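Local coordinates for protein acetone carboxylase alpha subunit (Xanthobacter autotrophicus Py2, PDB 5M45) that belongs to the hydantoinase B/oxoprolinase family and, as the alpha subunit in a six-chain assembly, holds a manganese ion, at residues A[25-30]-A[95-100]; A[47-52]-A[260-265]. All blocks are in the same frame, centred on the assembly; numbering follows the deposited sequence.

How the interactions relate
The two contacts lie on the same side of the chain's centre, their own centres about 16 Å apart, and helix 257-282 touches both: it is one partner of interaction 2 and a neighbour of interaction 1. Interaction 1 sets a hairpin turn of the seven-stranded sheet against helix 24-38; all its touching residues are buried, and a water bridges its polar groups. Interaction 2 packs the short helix 48-52 on helix 257-282 through Leu49 against Lys262 and Phe263, and is only partly buried, with an opposite-charge pair, too far apart for a salt bridge, on its more exposed side. Tyr265 and Ala264 of helix 257-282 join the two contacts through His27 and Asn96.

Interaction 1: A[25-30]-A[95-100]; sequences KEHRDR and YNAAGD
The hairpin turn between strands 90-95 and 101-104 presents Ala97 and Ala98 to His27 and Arg28 on helix 24-38. Ala97 CB lies 3.9 Å from His27 CD2, approaching the imidazole obliquely, whereas Ala98 N sits at the ring edge, 4.1 Å from His27 CD2. With CG anti to the backbone N (chi1 -175°), the ring lies so that CD2 and NE2 are the atoms that meet Ala97 CB; its NE2 is hydrogen-bonded to Tyr265 OH and its ND1 to Glu22 OE1, which should fix the ring's rotation. Beside it, Arg28 CB and Ala98 CB pack at 4.3 Å.

The turn is type I, from Asn96 to Gly99, followed by a G1 beta bulge: Gly99 N bonds back to Asn96 O, Asn96 N reaches Asp100 O, and Gly99 has positive phi. Asn96 OD1 braces the loop from inside, accepting Asp100 N at 3.2 Å from above its carbonyl plane.

No direct hydrogen bond joins the segments; a water does so instead. Lying in the guanidinium plane at its edge, it accepts from Arg28 NE at 2.9 Å and donates to Ala98 O and Asp100 OD2, each also at 2.9 Å. The extended Arg28 chain brings CD to 3.8 Å from Ala98 O on the way. Asp100 OD1 pairs in turn with Lys120 and Tyr376, two residues lining the 3,6,9,12,15-pentaoxaheptadecan-1-ol pocket.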
loop_
_atom_site.group_PDB
_atom_site.type_symbol
_atom_site.label_atom_id
_atom_site.label_comp_id
_atom_site.label_asym_id
_atom_site.label_seq_id
_atom_site.Cartn_x
_atom_site.Cartn_y
_atom_site.Cartn_z
ATOM N N LYS A 25 28.538 -7.963 5.762
ATOM C CA LYS A 25 28.364 -8.056 7.228
ATOM C C LYS A 25 29.702 -8.254 7.960
ATOM O O LYS A 25 29.930 -7.612 8.978
ATOM C CB LYS A 25 27.366 -9.170 7.614
ATOM C CG LYS A 25 27.107 -9.241 9.128
ATOM C CD LYS A 25 25.917 -10.107 9.493
ATOM C CE LYS A 25 25.864 -10.468 10.989
ATOM N NZ LYS A 25 25.952 -9.247 11.847
ATOM N N GLU A 26 30.582 -9.117 7.433
ATOM C CA GLU A 26 31.928 -9.324 8.010
ATOM C C GLU A 26 32.704 -8.003 8.061
ATOM O O GLU A 26 33.326 -7.678 9.098
ATOM C CB GLU A 26 32.733 -10.372 7.226
ATOM C CG GLU A 26 32.326 -11.820 7.522
ATOM C CD GLU A 26 32.861 -12.838 6.517
ATOM O OE1 GLU A 26 33.491 -12.418 5.503
ATOM O OE2 GLU A 26 32.621 -14.056 6.772
ATOM N N HIS A 27 32.637 -7.248 6.956
ATOM C CA HIS A 27 33.317 -5.975 6.806
ATOM C C HIS A 27 32.818 -4.936 7.839
ATOM O O HIS A 27 33.593 -4.372 8.610
ATOM C CB HIS A 27 33.115 -5.478 5.364
ATOM C CG HIS A 27 33.865 -4.222 5.015
ATOM N ND1 HIS A 27 35.243 -4.185 4.895
ATOM C CD2 HIS A 27 33.434 -2.978 4.705
ATOM C CE1 HIS A 27 35.619 -2.975 4.530
ATOM N NE2 HIS A 27 34.543 -2.223 4.413
ATOM N N ARG A 28 31.516 -4.702 7.854
ATOM C CA ARG A 28 30.927 -3.763 8.819
ATOM C C ARG A 28 31.177 -4.187 10.276
ATOM O O ARG A 28 31.566 -3.364 11.088
ATOM C CB ARG A 28 29.432 -3.541 8.572
ATOM C CG ARG A 28 28.836 -2.566 9.582
ATOM C CD ARG A 28 27.481 -2.031 9.240
ATOM N NE ARG A 28 27.053 -1.065 10.257
ATOM C CZ ARG A 28 26.325 -1.342 11.344
ATOM N NH1 ARG A 28 25.882 -2.578 11.594
ATOM N NH2 ARG A 28 26.029 -0.372 12.199
ATOM N N ASP A 29 30.975 -5.466 10.605
ATOM C CA ASP A 29 31.187 -5.929 11.989
ATOM C C ASP A 29 32.635 -5.674 12.488
ATOM O O ASP A 29 32.824 -5.287 13.657
ATOM C CB ASP A 29 30.799 -7.404 12.169
ATOM C CG ASP A 29 29.271 -7.652 12.121
ATOM O OD1 ASP A 29 28.439 -6.717 12.107
ATOM O OD2 ASP A 29 28.874 -8.829 12.066
ATOM N N ARG A 30 33.631 -5.882 11.609
ATOM C CA ARG A 30 35.052 -5.638 11.926
ATOM C C ARG A 30 35.264 -4.154 12.229
ATOM O O ARG A 30 35.880 -3.794 13.230
ATOM C CB ARG A 30 35.984 -6.110 10.774
ATOM C CG ARG A 30 37.447 -5.699 10.945
ATOM C CD ARG A 30 38.409 -6.349 9.953
ATOM N NE ARG A 30 38.112 -5.933 8.570
ATOM C CZ ARG A 30 38.568 -4.834 7.959
ATOM N NH1 ARG A 30 39.324 -3.963 8.566
ATOM N NH2 ARG A 30 38.282 -4.609 6.671
ATOM N N TYR A 95 28.739 6.902 -0.159
ATOM C CA TYR A 95 29.001 6.021 0.994
ATOM C C TYR A 95 30.172 5.055 0.748
ATOM O O TYR A 95 30.428 4.647 -0.394
ATOM C CB TYR A 95 27.738 5.178 1.347
ATOM C CG TYR A 95 26.540 6.022 1.715
ATOM C CD1 TYR A 95 25.680 6.505 0.731
ATOM C CD2 TYR A 95 26.258 6.338 3.049
ATOM C CE1 TYR A 95 24.571 7.294 1.061
ATOM C CE2 TYR A 95 25.163 7.136 3.371
ATOM C CZ TYR A 95 24.315 7.598 2.355
ATOM O OH TYR A 95 23.239 8.432 2.643
ATOM N N ASN A 96 30.880 4.691 1.821
ATOM C CA ASN A 96 31.827 3.569 1.793
ATOM C C ASN A 96 31.060 2.212 1.858
ATOM O O ASN A 96 29.850 2.197 1.991
ATOM C CB ASN A 96 32.931 3.743 2.870
ATOM C CG ASN A 96 32.445 3.555 4.298
ATOM O OD1 ASN A 96 31.469 2.849 4.580
ATOM N ND2 ASN A 96 33.179 4.179 5.238
ATOM N N ALA A 97 31.768 1.092 1.709
ATOM C CA ALA A 97 31.149 -0.235 1.640
ATOM C C ALA A 97 30.308 -0.589 2.855
ATOM O O ALA A 97 29.315 -1.326 2.733
ATOM C CB ALA A 97 32.190 -1.300 1.390
ATOM N N ALA A 98 30.669 -0.052 4.022
ATOM C CA ALA A 98 29.928 -0.294 5.274
ATOM C C ALA A 98 28.682 0.576 5.451
ATOM O O ALA A 98 28.032 0.503 6.504
ATOM C CB ALA A 98 30.857 -0.121 6.478
ATOM N N GLY A 99 28.350 1.408 4.462
ATOM C CA GLY A 99 27.204 2.323 4.553
ATOM C C GLY A 99 27.399 3.626 5.335
ATOM O O GLY A 99 26.426 4.301 5.651
ATOM N N ASP A 100 28.643 3.978 5.663
ATOM C CA ASP A 100 28.946 5.265 6.269
ATOM C C ASP A 100 29.240 6.341 5.204
ATOM O O ASP A 100 29.997 6.099 4.279
ATOM C CB ASP A 100 30.132 5.121 7.213
ATOM C CG ASP A 100 29.812 4.209 8.402
ATOM O OD1 ASP A 100 28.853 4.579 9.146
ATOM O OD2 ASP A 100 30.510 3.199 8.614
HETATM O O HOH W 1 28.804 0.985 9.263
#

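Interaction 2: A[47-52]-A[260-265]; sequences LELRER and YWKFAY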
loop_
_atom_site.group_PDB
_atom_site.type_symbol
_atom_site.label_atom_id
_atom_site.label_comp_id
_atom_site.label_asym_id
_atom_site.label_seq_id
_atom_site.Cartn_x
_atom_site.Cartn_y
_atom_site.Cartn_z
ATOM N N LEU A 47 45.774 8.850 10.395
ATOM C CA LEU A 47 45.199 8.986 9.050
ATOM C C LEU A 47 46.329 9.101 8.000
ATOM O O LEU A 47 46.771 10.216 7.696
ATOM C CB LEU A 47 44.277 10.206 9.025
ATOM C CG LEU A 47 43.144 10.205 10.072
ATOM C CD1 LEU A 47 42.220 11.398 9.855
ATOM C CD2 LEU A 47 42.320 8.950 9.970
ATOM N N GLU A 48 46.793 7.953 7.460
ATOM C CA GLU A 48 48.022 7.936 6.627
ATOM C C GLU A 48 47.916 8.814 5.379
ATOM O O GLU A 48 48.846 9.543 5.083
ATOM C CB GLU A 48 48.424 6.523 6.197
ATOM C CG GLU A 48 48.978 5.600 7.247
ATOM C CD GLU A 48 49.292 4.188 6.683
ATOM O OE1 GLU A 48 49.573 3.965 5.434
ATOM O OE2 GLU A 48 49.214 3.264 7.533
ATOM N N LEU A 49 46.822 8.699 4.632
ATOM C CA LEU A 49 46.669 9.500 3.430
ATOM C C LEU A 49 46.658 11.007 3.782
ATOM O O LEU A 49 47.417 11.781 3.205
ATOM C CB LEU A 49 45.428 9.115 2.625
ATOM C CG LEU A 49 45.311 9.780 1.242
ATOM C CD1 LEU A 49 46.282 9.143 0.270
ATOM C CD2 LEU A 49 43.901 9.662 0.664
ATOM N N ARG A 50 45.828 11.383 4.751
ATOM C CA ARG A 50 45.749 12.781 5.141
ATOM C C ARG A 50 47.082 13.369 5.628
ATOM O O ARG A 50 47.444 14.482 5.225
ATOM C CB ARG A 50 44.706 12.988 6.217
ATOM C CG ARG A 50 44.549 14.456 6.508
ATOM C CD ARG A 50 43.256 14.722 7.165
ATOM N NE ARG A 50 43.324 14.738 8.612
ATOM C CZ ARG A 50 43.310 15.821 9.388
ATOM N NH1 ARG A 50 43.357 17.045 8.878
ATOM N NH2 ARG A 50 43.294 15.660 10.706
ATOM N N GLU A 51 47.802 12.604 6.451
ATOM C CA GLU A 51 49.019 13.089 7.080
ATOM C C GLU A 51 50.229 13.027 6.135
ATOM O O GLU A 51 50.991 13.973 6.082
ATOM C CB GLU A 51 49.315 12.330 8.392
ATOM C CG GLU A 51 48.279 12.573 9.506
ATOM C CD GLU A 51 48.362 11.549 10.660
ATOM O OE1 GLU A 51 49.496 11.074 10.974
ATOM O OE2 GLU A 51 47.291 11.213 11.265
ATOM N N ARG A 52 50.375 11.936 5.378
ATOM C CA ARG A 52 51.540 11.730 4.505
ATOM C C ARG A 52 51.353 12.175 3.064
ATOM O O ARG A 52 52.337 12.392 2.386
ATOM C CB ARG A 52 51.958 10.247 4.502
ATOM C CG ARG A 52 52.407 9.749 5.845
ATOM C CD ARG A 52 53.383 8.543 5.657
ATOM N NE ARG A 52 54.719 9.088 5.297
ATOM C CZ ARG A 52 55.246 9.163 4.062
ATOM N NH1 ARG A 52 54.665 8.619 2.981
ATOM N NH2 ARG A 52 56.410 9.769 3.910
ATOM N N TYR A 260 41.952 5.896 -3.056
ATOM C CA TYR A 260 40.510 6.064 -2.841
ATOM C C TYR A 260 40.035 5.231 -1.648
ATOM O O TYR A 260 39.238 5.715 -0.843
ATOM C CB TYR A 260 39.691 5.680 -4.098
ATOM C CG TYR A 260 38.207 5.836 -3.888
ATOM C CD1 TYR A 260 37.582 7.056 -4.139
ATOM C CD2 TYR A 260 37.426 4.789 -3.400
ATOM C CE1 TYR A 260 36.231 7.229 -3.914
ATOM C CE2 TYR A 260 36.067 4.953 -3.189
ATOM C CZ TYR A 260 35.468 6.178 -3.424
ATOM O OH TYR A 260 34.118 6.389 -3.200
ATOM N N TRP A 261 40.506 3.992 -1.568
ATOM C CA TRP A 261 40.151 3.052 -0.474
ATOM C C TRP A 261 40.559 3.602 0.905
ATOM O O TRP A 261 39.786 3.499 1.881
ATOM C CB TRP A 261 40.733 1.663 -0.772
ATOM C CG TRP A 261 40.244 0.504 0.091
ATOM C CD1 TRP A 261 40.975 -0.221 0.991
ATOM C CD2 TRP A 261 38.926 -0.067 0.108
ATOM N NE1 TRP A 261 40.183 -1.188 1.571
ATOM C CE2 TRP A 261 38.930 -1.122 1.044
ATOM C CE3 TRP A 261 37.747 0.207 -0.575
ATOM C CZ2 TRP A 261 37.803 -1.892 1.317
ATOM C CZ3 TRP A 261 36.614 -0.570 -0.312
ATOM C CH2 TRP A 261 36.663 -1.615 0.617
ATOM N N LYS A 262 41.725 4.230 0.994
ATOM C CA LYS A 262 42.092 4.948 2.235
ATOM C C LYS A 262 41.167 6.129 2.566
ATOM O O LYS A 262 40.713 6.237 3.709
ATOM C CB LYS A 262 43.556 5.385 2.229
ATOM C CG LYS A 262 44.444 4.143 2.302
ATOM C CD LYS A 262 45.853 4.424 2.742
ATOM C CE LYS A 262 46.710 4.934 1.615
ATOM N NZ LYS A 262 47.966 4.161 1.392
ATOM N N PHE A 263 40.889 6.978 1.571
ATOM C CA PHE A 263 40.028 8.148 1.761
ATOM C C PHE A 263 38.631 7.764 2.254
ATOM O O PHE A 263 38.042 8.462 3.109
ATOM C CB PHE A 263 39.899 8.921 0.446
ATOM C CG PHE A 263 39.164 10.220 0.567
ATOM C CD1 PHE A 263 39.804 11.373 1.027
ATOM C CD2 PHE A 263 37.820 10.317 0.196
ATOM C CE1 PHE A 263 39.118 12.601 1.115
ATOM C CE2 PHE A 263 37.146 11.533 0.271
ATOM C CZ PHE A 263 37.787 12.673 0.727
ATOM N N ALA A 264 38.102 6.657 1.718
ATOM C CA ALA A 264 36.746 6.237 2.005
ATOM C C ALA A 264 36.476 5.924 3.504
ATOM O O ALA A 264 35.305 5.969 3.902
ATOM C CB ALA A 264 36.357 5.056 1.136
ATOM N N TYR A 265 37.520 5.640 4.295
ATOM C CA TYR A 265 37.406 5.479 5.753
ATOM C C TYR A 265 38.030 6.635 6.548
ATOM O O TYR A 265 37.454 7.075 7.561
ATOM C CB TYR A 265 37.920 4.081 6.192
ATOM C CG TYR A 265 37.197 2.997 5.442
ATOM C CD1 TYR A 265 37.622 2.608 4.185
ATOM C CD2 TYR A 265 36.049 2.412 5.944
ATOM C CE1 TYR A 265 36.946 1.640 3.444
ATOM C CE2 TYR A 265 35.355 1.442 5.215
ATOM C CZ TYR A 265 35.827 1.060 3.972
ATOM O OH TYR A 265 35.154 0.117 3.228
#
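Leu49 and Lys262 bury the most surface here, with Glu48 and Phe263 adding smaller shares. The CA atoms of Leu49 and Lys262 are the nearest across the two segments, at 6.6 Å, and both CA-CB bonds point into the interface, so that Leu49 CB meets Lys262 CB at 4.2 Å. Beyond CB the two chains part. With CG anti to the backbone N (chi1 -172°) and chi2 near 75°, Leu49 places CD2 4.1 Å from Phe263 CB. The same methyl lies near the plane of the Phe263 ring, at its edge rather than over a face, and the two side chains cross obliquely.

Lys262 bends at its outer torsions, and its NZ ends near the carboxylate of Glu48 at the more exposed border. Lys262 NZ and Glu48 OE1 remain 4.4 Å apart, too far for a salt bridge, so their attraction is probably a modest, solvent-screened one.

The start of helix 48-52 is held by carboxylates. Leu47, at the N-cap, donates its backbone N-H to Glu51 OE2, N to OE2 2.9 Å, in a nearly straight bond that meets this oxygen from above the carboxylate plane, while Glu266 of helix 257-282 accepts the N-H groups of Leu49 and Arg50, tying the first turn to the partner helix.

Local axes of 48-52 and 260-265 approach to 9.7 Å at 102°, a nearly perpendicular crossing. Helix 54-75 borders the same junction: its Tyr57 and Leu60 touch Leu49, Tyr57 also meets Phe263 edge-to-face, and Leu64 packs on Tyr260, which reaches Val248 and Val252 of helix 227-255.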